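Local atomic coordinates of branched-chain alpha-ketoacid decarboxylase (Lactococcus lactis, PDB entry 2VBF), a protein that probably decarboxylates branched-chain and aromatic alpha-keto acids to aldehydes, using thiamine diphosphate and a magnesium ion. Residues A[152-160]-A[169-177]; A[113-124]-A[179-190]. All coordinates share one frame; numbering follows the deposited sequence.

How the interactions relate
Both contacts belong to one six-stranded parallel sheet, which includes strand 116-122 of the N-terminal thiamine diphosphate-binding domain, and their centres lie about 8 Å apart. In chain order, strand 116-122 of interaction 2 comes first, then strand 156-159 and helix 165-179 of interaction 1, and last strand 183-188, which returns to complete interaction 2. That last strand is laid between the other two, so 156-159 ends up as the outermost strand on this side. Backbone bonds join the contacts directly: T158 O lies 2.8 Å from N186 N. Interaction 1 thus packs a helix on the sheet margin, and interaction 2 ties that margin to the sheet interior.

Interaction 1 (A[152-160]-A[169-177])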
loop_
_atom_site.group_PDB
_atom_site.type_symbol
_atom_site.label_atom_id
_atom_site.label_comp_id
_atom_site.label_asym_id
_atom_site.label_seq_id
_atom_site.Cartn_x
_atom_site.Cartn_y
_atom_site.Cartn_z
ATOM N N PRO A 152 -11.647 10.336 7.588
ATOM C CA PRO A 152 -10.636 11.271 8.103
ATOM C C PRO A 152 -9.641 11.848 7.103
ATOM O O PRO A 152 -8.919 12.787 7.454
ATOM C CB PRO A 152 -9.883 10.421 9.135
ATOM C CG PRO A 152 -10.831 9.286 9.464
ATOM C CD PRO A 152 -11.448 8.986 8.145
ATOM N N VAL A 153 -9.580 11.292 5.886
ATOM C CA VAL A 153 -8.587 11.680 4.904
ATOM C C VAL A 153 -9.223 12.185 3.590
ATOM O O VAL A 153 -8.573 12.244 2.543
ATOM C CB VAL A 153 -7.584 10.505 4.641
ATOM C CG1 VAL A 153 -6.786 10.200 5.900
ATOM C CG2 VAL A 153 -8.315 9.253 4.134
ATOM N N THR A 154 -10.492 12.581 3.656
ATOM C CA THR A 154 -11.154 13.182 2.506
ATOM C C THR A 154 -11.999 14.385 2.932
ATOM O O THR A 154 -12.570 14.401 4.013
ATOM C CB THR A 154 -12.079 12.151 1.787
ATOM O OG1 THR A 154 -12.944 11.533 2.747
ATOM C CG2 THR A 154 -11.267 11.049 1.035
ATOM N N ALA A 155 -12.040 15.413 2.088
ATOM C CA ALA A 155 -12.879 16.584 2.348
ATOM C C ALA A 155 -14.345 16.297 2.050
ATOM O O ALA A 155 -15.244 16.925 2.626
ATOM C CB ALA A 155 -12.417 17.741 1.522
ATOM N N ALA A 156 -14.581 15.387 1.113
ATOM C CA ALA A 156 -15.926 14.991 0.740
ATOM C C ALA A 156 -15.878 13.613 0.104
ATOM O O ALA A 156 -14.853 13.213 -0.455
ATOM C CB ALA A 156 -16.522 16.005 -0.244
ATOM N N ARG A 157 -16.996 12.902 0.182
ATOM C CA ARG A 157 -17.098 11.554 -0.358
ATOM C C ARG A 157 -18.523 11.252 -0.779
ATOM O O ARG A 157 -19.467 11.780 -0.182
ATOM C CB ARG A 157 -16.618 10.541 0.678
ATOM C CG ARG A 157 -17.494 10.389 1.906
ATOM C CD ARG A 157 -16.672 9.995 3.121
ATOM N NE ARG A 157 -15.780 11.084 3.448
ATOM C CZ ARG A 157 -16.135 12.192 4.098
ATOM N NH1 ARG A 157 -17.366 12.369 4.571
ATOM N NH2 ARG A 157 -15.231 13.130 4.302
ATOM N N THR A 158 -18.680 10.414 -1.802
ATOM C CA THR A 158 -20.010 10.060 -2.291
ATOM C C THR A 158 -20.087 8.637 -2.831
ATOM O O THR A 158 -19.133 8.148 -3.441
ATOM C CB THR A 158 -20.489 11.057 -3.390
ATOM O OG1 THR A 158 -21.857 10.771 -3.768
ATOM C CG2 THR A 158 -19.600 10.993 -4.627
ATOM N N LEU A 159 -21.218 7.987 -2.565
ATOM C CA LEU A 159 -21.634 6.771 -3.266
ATOM C C LEU A 159 -22.666 7.180 -4.310
ATOM O O LEU A 159 -23.784 7.602 -3.953
ATOM C CB LEU A 159 -22.261 5.764 -2.301
ATOM C CG LEU A 159 -22.991 4.577 -2.946
ATOM C CD1 LEU A 159 -22.065 3.808 -3.910
ATOM C CD2 LEU A 159 -23.571 3.675 -1.875
ATOM N N LEU A 160 -22.317 7.051 -5.587
ATOM C CA LEU A 160 -23.195 7.530 -6.636
ATOM C C LEU A 160 -24.327 6.535 -6.918
ATOM O O LEU A 160 -24.165 5.319 -6.769
ATOM C CB LEU A 160 -22.439 7.807 -7.933
ATOM C CG LEU A 160 -21.284 8.811 -7.901
ATOM C CD1 LEU A 160 -20.668 8.908 -9.292
ATOM C CD2 LEU A 160 -21.733 10.187 -7.394
ATOM N N ILE A 169 -21.478 14.366 -7.950
ATOM C CA ILE A 169 -20.200 14.665 -8.596
ATOM C C ILE A 169 -19.858 16.141 -8.450
ATOM O O ILE A 169 -18.748 16.503 -8.061
ATOM C CB ILE A 169 -20.217 14.270 -10.086
ATOM C CG1 ILE A 169 -20.182 12.747 -10.217
ATOM C CG2 ILE A 169 -19.070 14.934 -10.853
ATOM C CD1 ILE A 169 -20.506 12.235 -11.612
ATOM N N ASP A 170 -20.831 17.000 -8.738
ATOM C CA ASP A 170 -20.625 18.425 -8.656
ATOM C C ASP A 170 -20.361 18.876 -7.219
ATOM O O ASP A 170 -19.503 19.714 -6.997
ATOM C CB ASP A 170 -21.818 19.150 -9.268
ATOM C CG ASP A 170 -21.838 19.046 -10.783
ATOM O OD1 ASP A 170 -20.919 18.424 -11.358
ATOM O OD2 ASP A 170 -22.766 19.595 -11.413
ATOM N N ARG A 171 -21.052 18.260 -6.267
ATOM C CA ARG A 171 -20.879 18.582 -4.859
ATOM C C ARG A 171 -19.451 18.284 -4.426
ATOM O O ARG A 171 -18.793 19.129 -3.835
ATOM C CB ARG A 171 -21.837 17.791 -3.980
ATOM C CG ARG A 171 -21.659 18.081 -2.470
ATOM C CD ARG A 171 -22.614 17.300 -1.606
ATOM N NE ARG A 171 -22.400 15.851 -1.609
ATOM C CZ ARG A 171 -21.448 15.229 -0.924
ATOM N NH1 ARG A 171 -20.566 15.915 -0.207
ATOM N NH2 ARG A 171 -21.372 13.912 -0.972
ATOM N N VAL A 172 -18.977 17.080 -4.723
ATOM C CA VAL A 172 -17.652 16.690 -4.226
ATOM C C VAL A 172 -16.534 17.442 -4.964
ATOM O O VAL A 172 -15.571 17.861 -4.333
ATOM C CB VAL A 172 -17.445 15.146 -4.244
ATOM C CG1 VAL A 172 -18.595 14.430 -3.516
ATOM C CG2 VAL A 172 -17.291 14.623 -5.672
ATOM N N LEU A 173 -16.668 17.654 -6.275
ATOM C CA LEU A 173 -15.654 18.384 -7.025
ATOM C C LEU A 173 -15.665 19.875 -6.697
ATOM O O LEU A 173 -14.633 20.533 -6.758
ATOM C CB LEU A 173 -15.798 18.149 -8.533
ATOM C CG LEU A 173 -15.622 16.698 -8.994
ATOM C CD1 LEU A 173 -15.784 16.579 -10.496
ATOM C CD2 LEU A 173 -14.266 16.136 -8.578
ATOM N N SER A 174 -16.841 20.409 -6.361
ATOM C CA SER A 174 -16.923 21.780 -5.860
ATOM C C SER A 174 -16.165 21.893 -4.536
ATOM O O SER A 174 -15.457 22.882 -4.314
ATOM C CB SER A 174 -18.384 22.216 -5.700
ATOM O OG SER A 174 -18.984 22.392 -6.974
ATOM N N GLN A 175 -16.278 20.873 -3.682
ATOM C CA GLN A 175 -15.493 20.818 -2.439
ATOM C C GLN A 175 -13.994 20.702 -2.734
ATOM O O GLN A 175 -13.179 21.317 -2.053
ATOM C CB GLN A 175 -15.956 19.689 -1.523
ATOM C CG GLN A 175 -15.533 19.846 -0.064
ATOM C CD GLN A 175 -16.212 21.008 0.668
ATOM O OE1 GLN A 175 -17.075 21.727 0.110
ATOM N NE2 GLN A 175 -15.858 21.180 1.927
ATOM N N LEU A 176 -13.621 19.933 -3.759
ATOM C CA LEU A 176 -12.216 19.901 -4.186
ATOM C C LEU A 176 -11.730 21.310 -4.540
ATOM O O LEU A 176 -10.666 21.742 -4.105
ATOM C CB LEU A 176 -12.017 18.939 -5.354
ATOM C CG LEU A 176 -10.576 18.852 -5.864
ATOM C CD1 LEU A 176 -10.153 17.408 -6.048
ATOM C CD2 LEU A 176 -10.375 19.655 -7.140
ATOM N N LEU A 177 -12.536 22.037 -5.301
ATOM C CA LEU A 177 -12.197 23.449 -5.661
ATOM C C LEU A 177 -12.103 24.378 -4.447
ATOM O O LEU A 177 -11.197 25.214 -4.374
ATOM C CB LEU A 177 -13.195 23.986 -6.689
ATOM C CG LEU A 177 -13.007 23.387 -8.082
ATOM C CD1 LEU A 177 -14.180 23.737 -8.993
ATOM C CD2 LEU A 177 -11.685 23.844 -8.689
HETATM O O HOH W 1 -19.068 14.281 1.824
#
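V172 lays its CG1 methyl against T158, 3.7 Å from T158 CG2, the two side chains crossing at about a right angle. The contact is the first half of a right-handed beta-alpha-beta crossover: strand 156-159 runs out, helix 165-179 comes back over the sheet, and strand 183-188 follows. Helix and strand are accordingly almost antiparallel, at 165°, with their axes 7.9 Å apart at closest approach. With CG1 anti to the carbonyl carbon (chi1 -53°), V172 turns that methyl to the strand, where it also lies over one face of the R171 guanidinium, toward its rim.

One helical turn further on, Q175 rests its aliphatic part on the two alanines. Its CB comes 3.9 Å from A156 CB, and its CG meets the CB of A155. At the other end of the contact L160 crosses I169 at roughly a right angle, CD1 to CG1 at 4.0 Å; beyond I169 stand Y30 and L31 of helix 27-37, so this end runs on into the layer of helices.

The polar link is made by R171. Its chain leaves the helix extended and bends at chi3, bringing the guanidinium alongside the strand backbone, where E168 also pairs with NH2. E168 takes the hydroxyl of T158 as well. R157, whose CB points away from the helix, turns its guanidinium back on its own segment and grips T154 OG1 side-on with NE and NH2, both almost exactly in plane. Water 1 accepts from R157 N and R171 NH1, a second tie between strand and helix. The direct one is R171 NH2 to R157 O, 3.0 Å, the acceptor close to the guanidinium plane but the donor standing 45° above the carbonyl plane.

Interaction 2 (A[113-124]-A[179-190]); sequences NLPVVEIVGSPT and ERKPVYINLPVD
E179, at the end of its helix, offers its carbonyl to the amide of N113: ND2 to E179 O is 2.9 Å and nearly straight (171°), in the carbonyl plane on a lone pair. N113 itself is the C-prime residue of the Schellman motif closing the preceding helix, so two helix ends meet here. R180, with positive phi, breaks from the helix, and its CD touches P115 CB. K181 then bends at chi4 (75°) to bring NZ within 2.8 Å of N113 OD1, so both ends of that amide are held. P182 packs its ring against the carbonyls of L114 and V116.

From V183 the chain is a parallel strand in step with 116-122, V183 beside V117 through P188 beside S122. Every second residue, V183, I185 and L187, bonds with both its N-H and its C=O to the residues flanking its partner, as in V183 N to V116 O and E118 N to V183 O; Y184 and N186 turn theirs to strand 156-159. V183 and I185 face the same side as V117, whose CG1 meets I185 CD1 at 3.8 Å. On the opposite face Y184 brings CE1 to 3.7 Å from V120 CG2, while its hydroxyl bonds E99. N186 reaches along that face to S122, ND2 to OG at 2.6 Å, short and bent, with OG tilted from the amide plane, so its details are doubtful. P188 lies on S122 OG, V189 gives its N-H to S122 O, and D190 sets OD2 beside T124 CA while accepting from S125 N.

This is the interior of a parallel alpha/beta sheet: strand 183-188 runs between 116-122 and 156-159, strand 89-94 flanks 116-122 on its far edge, and helix 72-86 packs on L114 and V116.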
loop_
_atom_site.group_PDB
_atom_site.type_symbol
_atom_site.label_atom_id
_atom_site.label_comp_id
_atom_site.label_asym_id
_atom_site.label_seq_id
_atom_site.Cartn_x
_atom_site.Cartn_y
_atom_site.Cartn_z
ATOM N N ASN A 113 -2.515 18.701 1.635
ATOM C CA ASN A 113 -3.563 19.506 0.996
ATOM C C ASN A 113 -3.459 19.578 -0.536
ATOM O O ASN A 113 -3.362 20.676 -1.109
ATOM C CB ASN A 113 -3.582 20.918 1.617
ATOM C CG ASN A 113 -4.967 21.550 1.631
ATOM O OD1 ASN A 113 -5.506 21.840 2.702
ATOM N ND2 ASN A 113 -5.535 21.795 0.452
ATOM N N LEU A 114 -3.475 18.413 -1.186
ATOM C CA LEU A 114 -3.455 18.326 -2.655
ATOM C C LEU A 114 -4.796 17.871 -3.232
ATOM O O LEU A 114 -5.443 16.953 -2.702
ATOM C CB LEU A 114 -2.350 17.394 -3.160
ATOM C CG LEU A 114 -0.913 17.891 -2.994
ATOM C CD1 LEU A 114 -0.774 19.371 -3.402
ATOM C CD2 LEU A 114 -0.403 17.660 -1.578
ATOM N N PRO A 115 -5.240 18.558 -4.301
ATOM C CA PRO A 115 -6.545 18.329 -4.907
ATOM C C PRO A 115 -6.579 17.089 -5.788
ATOM O O PRO A 115 -6.548 17.178 -7.024
ATOM C CB PRO A 115 -6.802 19.631 -5.678
ATOM C CG PRO A 115 -5.463 20.110 -6.025
ATOM C CD PRO A 115 -4.543 19.707 -4.900
ATOM N N VAL A 116 -6.680 15.933 -5.127
ATOM C CA VAL A 116 -6.731 14.638 -5.810
ATOM C C VAL A 116 -8.122 14.022 -5.666
ATOM O O VAL A 116 -8.651 13.907 -4.557
ATOM C CB VAL A 116 -5.676 13.659 -5.231
ATOM C CG1 VAL A 116 -5.761 12.290 -5.898
ATOM C CG2 VAL A 116 -4.266 14.253 -5.356
ATOM N N VAL A 117 -8.702 13.617 -6.794
ATOM C CA VAL A 117 -9.935 12.831 -6.817
ATOM C C VAL A 117 -9.605 11.336 -6.934
ATOM O O VAL A 117 -8.962 10.916 -7.897
ATOM C CB VAL A 117 -10.815 13.209 -8.040
ATOM C CG1 VAL A 117 -12.155 12.504 -7.961
ATOM C CG2 VAL A 117 -10.968 14.742 -8.122
ATOM N N GLU A 118 -10.042 10.537 -5.972
ATOM C CA GLU A 118 -10.026 9.091 -6.146
ATOM C C GLU A 118 -11.401 8.612 -6.562
ATOM O O GLU A 118 -12.378 8.910 -5.903
ATOM C CB GLU A 118 -9.573 8.354 -4.899
ATOM C CG GLU A 118 -9.521 6.838 -5.147
ATOM C CD GLU A 118 -8.871 6.061 -4.022
ATOM O OE1 GLU A 118 -8.486 6.673 -2.992
ATOM O OE2 GLU A 118 -8.762 4.828 -4.194
ATOM N N ILE A 119 -11.452 7.874 -7.667
ATOM C CA ILE A 119 -12.675 7.252 -8.152
ATOM C C ILE A 119 -12.531 5.764 -7.880
ATOM O O ILE A 119 -11.535 5.159 -8.282
ATOM C CB ILE A 119 -12.869 7.461 -9.667
ATOM C CG1 ILE A 119 -12.907 8.958 -10.018
ATOM C CG2 ILE A 119 -14.125 6.719 -10.159
ATOM C CD1 ILE A 119 -12.705 9.256 -11.496
ATOM N N VAL A 120 -13.497 5.183 -7.174
ATOM C CA VAL A 120 -13.458 3.776 -6.814
ATOM C C VAL A 120 -14.604 3.053 -7.523
ATOM O O VAL A 120 -15.770 3.358 -7.282
ATOM C CB VAL A 120 -13.608 3.591 -5.295
ATOM C CG1 VAL A 120 -13.445 2.108 -4.924
ATOM C CG2 VAL A 120 -12.614 4.467 -4.554
ATOM N N GLY A 121 -14.262 2.147 -8.436
ATOM C CA GLY A 121 -15.247 1.312 -9.095
ATOM C C GLY A 121 -15.780 0.261 -8.140
ATOM O O GLY A 121 -15.004 -0.424 -7.485
ATOM N N SER A 122 -17.102 0.149 -8.045
ATOM C CA SER A 122 -17.736 -0.755 -7.089
ATOM C C SER A 122 -18.727 -1.701 -7.780
ATOM O O SER A 122 -19.092 -1.490 -8.948
ATOM C CB SER A 122 -18.422 0.041 -5.959
ATOM O OG SER A 122 -19.445 0.875 -6.461
ATOM N N PRO A 123 -19.139 -2.758 -7.079
ATOM C CA PRO A 123 -20.106 -3.702 -7.679
ATOM C C PRO A 123 -21.426 -3.034 -8.102
ATOM O O PRO A 123 -21.753 -1.942 -7.638
ATOM C CB PRO A 123 -20.341 -4.718 -6.571
ATOM C CG PRO A 123 -19.177 -4.600 -5.659
ATOM C CD PRO A 123 -18.735 -3.178 -5.721
ATOM N N THR A 124 -22.187 -3.689 -8.971
ATOM C CA THR A 124 -23.453 -3.108 -9.416
ATOM C C THR A 124 -24.363 -2.791 -8.236
ATOM O O THR A 124 -24.312 -3.459 -7.195
ATOM C CB THR A 124 -24.237 -4.042 -10.386
ATOM O OG1 THR A 124 -24.599 -5.248 -9.706
ATOM C CG2 THR A 124 -23.423 -4.375 -11.624
ATOM N N GLU A 179 -11.520 23.698 -1.102
ATOM C CA GLU A 179 -10.521 23.396 -0.066
ATOM C C GLU A 179 -9.188 22.886 -0.623
ATOM O O GLU A 179 -8.196 22.889 0.094
ATOM C CB GLU A 179 -11.051 22.317 0.887
ATOM C CG GLU A 179 -12.276 22.666 1.711
ATOM C CD GLU A 179 -12.593 21.588 2.747
ATOM O OE1 GLU A 179 -11.720 21.286 3.605
ATOM O OE2 GLU A 179 -13.711 21.032 2.703
ATOM N N ARG A 180 -9.196 22.434 -1.879
ATOM C CA ARG A 180 -8.061 21.784 -2.547
ATOM C C ARG A 180 -7.505 20.555 -1.807
ATOM O O ARG A 180 -6.331 20.208 -1.956
ATOM C CB ARG A 180 -6.965 22.799 -2.881
ATOM C CG ARG A 180 -7.448 23.990 -3.703
ATOM C CD ARG A 180 -7.916 23.622 -5.107
ATOM N NE ARG A 180 -8.813 24.663 -5.612
ATOM C CZ ARG A 180 -8.468 25.651 -6.430
ATOM N NH1 ARG A 180 -7.238 25.744 -6.914
ATOM N NH2 ARG A 180 -9.383 26.557 -6.773
ATOM N N LYS A 181 -8.383 19.891 -1.060
ATOM C CA LYS A 181 -8.093 18.624 -0.382
ATOM C C LYS A 181 -8.719 17.468 -1.190
ATOM O O LYS A 181 -9.599 17.686 -2.028
ATOM C CB LYS A 181 -8.654 18.622 1.043
ATOM C CG LYS A 181 -7.960 19.540 2.034
ATOM C CD LYS A 181 -8.762 19.592 3.341
ATOM C CE LYS A 181 -7.907 20.079 4.513
ATOM N NZ LYS A 181 -7.689 21.557 4.434
ATOM N N PRO A 182 -8.233 16.230 -0.968
ATOM C CA PRO A 182 -8.757 15.106 -1.750
ATOM C C PRO A 182 -10.237 14.815 -1.521
ATOM O O PRO A 182 -10.776 15.037 -0.435
ATOM C CB PRO A 182 -7.884 13.912 -1.334
ATOM C CG PRO A 182 -7.141 14.346 -0.149
ATOM C CD PRO A 182 -7.156 15.828 -0.058
ATOM N N VAL A 183 -10.874 14.303 -2.566
ATOM C CA VAL A 183 -12.242 13.837 -2.480
ATOM C C VAL A 183 -12.336 12.455 -3.101
ATOM O O VAL A 183 -11.400 11.982 -3.759
ATOM C CB VAL A 183 -13.220 14.807 -3.151
ATOM C CG1 VAL A 183 -13.122 16.176 -2.468
ATOM C CG2 VAL A 183 -12.943 14.906 -4.657
ATOM N N TYR A 184 -13.485 11.831 -2.893
ATOM C CA TYR A 184 -13.673 10.392 -3.106
ATOM C C TYR A 184 -15.043 10.140 -3.740
ATOM O O TYR A 184 -16.061 10.615 -3.238
ATOM C CB TYR A 184 -13.540 9.720 -1.747
ATOM C CG TYR A 184 -13.845 8.235 -1.624
ATOM C CD1 TYR A 184 -12.816 7.319 -1.400
ATOM C CD2 TYR A 184 -15.152 7.754 -1.604
ATOM C CE1 TYR A 184 -13.087 5.964 -1.208
ATOM C CE2 TYR A 184 -15.428 6.405 -1.403
ATOM C CZ TYR A 184 -14.391 5.513 -1.222
ATOM O OH TYR A 184 -14.648 4.175 -1.010
ATOM N N ILE A 185 -15.043 9.382 -4.835
ATOM C CA ILE A 185 -16.243 9.071 -5.609
ATOM C C ILE A 185 -16.303 7.572 -5.805
ATOM O O ILE A 185 -15.428 7.004 -6.450
ATOM C CB ILE A 185 -16.234 9.783 -6.986
ATOM C CG1 ILE A 185 -16.192 11.309 -6.801
ATOM C CG2 ILE A 185 -17.426 9.347 -7.834
ATOM C CD1 ILE A 185 -15.971 12.095 -8.094
ATOM N N ASN A 186 -17.305 6.935 -5.199
ATOM C CA ASN A 186 -17.558 5.511 -5.382
ATOM C C ASN A 186 -18.566 5.401 -6.525
ATOM O O ASN A 186 -19.669 5.944 -6.442
ATOM C CB ASN A 186 -18.023 4.868 -4.061
ATOM C CG ASN A 186 -18.489 3.427 -4.211
ATOM O OD1 ASN A 186 -18.139 2.549 -3.397
ATOM N ND2 ASN A 186 -19.311 3.177 -5.207
ATOM N N LEU A 187 -18.158 4.707 -7.593
ATOM C CA LEU A 187 -18.914 4.616 -8.842
ATOM C C LEU A 187 -19.307 3.165 -9.159
ATOM O O LEU A 187 -18.487 2.391 -9.675
ATOM C CB LEU A 187 -18.050 5.156 -9.976
ATOM C CG LEU A 187 -18.603 5.165 -11.409
ATOM C CD1 LEU A 187 -19.768 6.119 -11.498
ATOM C CD2 LEU A 187 -17.525 5.588 -12.377
ATOM N N PRO A 188 -20.543 2.771 -8.832
ATOM C CA PRO A 188 -20.981 1.417 -9.210
ATOM C C PRO A 188 -20.960 1.207 -10.728
ATOM O O PRO A 188 -21.192 2.150 -11.477
ATOM C CB PRO A 188 -22.404 1.349 -8.648
ATOM C CG PRO A 188 -22.393 2.373 -7.503
ATOM C CD PRO A 188 -21.573 3.491 -8.060
ATOM N N VAL A 189 -20.673 -0.010 -11.172
ATOM C CA VAL A 189 -20.632 -0.307 -12.624
ATOM C C VAL A 189 -21.844 0.189 -13.420
ATOM O O VAL A 189 -21.684 0.923 -14.404
ATOM C CB VAL A 189 -20.470 -1.799 -12.877
ATOM C CG1 VAL A 189 -20.487 -2.076 -14.387
ATOM C CG2 VAL A 189 -19.170 -2.281 -12.240
ATOM N N ASP A 190 -23.040 -0.215 -13.013
ATOM C CA ASP A 190 -24.275 0.192 -13.705
ATOM C C ASP A 190 -24.505 1.709 -13.685
ATOM O O ASP A 190 -25.180 2.261 -14.556
ATOM C CB ASP A 190 -25.508 -0.543 -13.123
ATOM C CG ASP A 190 -25.722 -0.258 -11.655
ATOM O OD1 ASP A 190 -26.867 0.085 -11.271
ATOM O OD2 ASP A 190 -24.737 -0.371 -10.884
#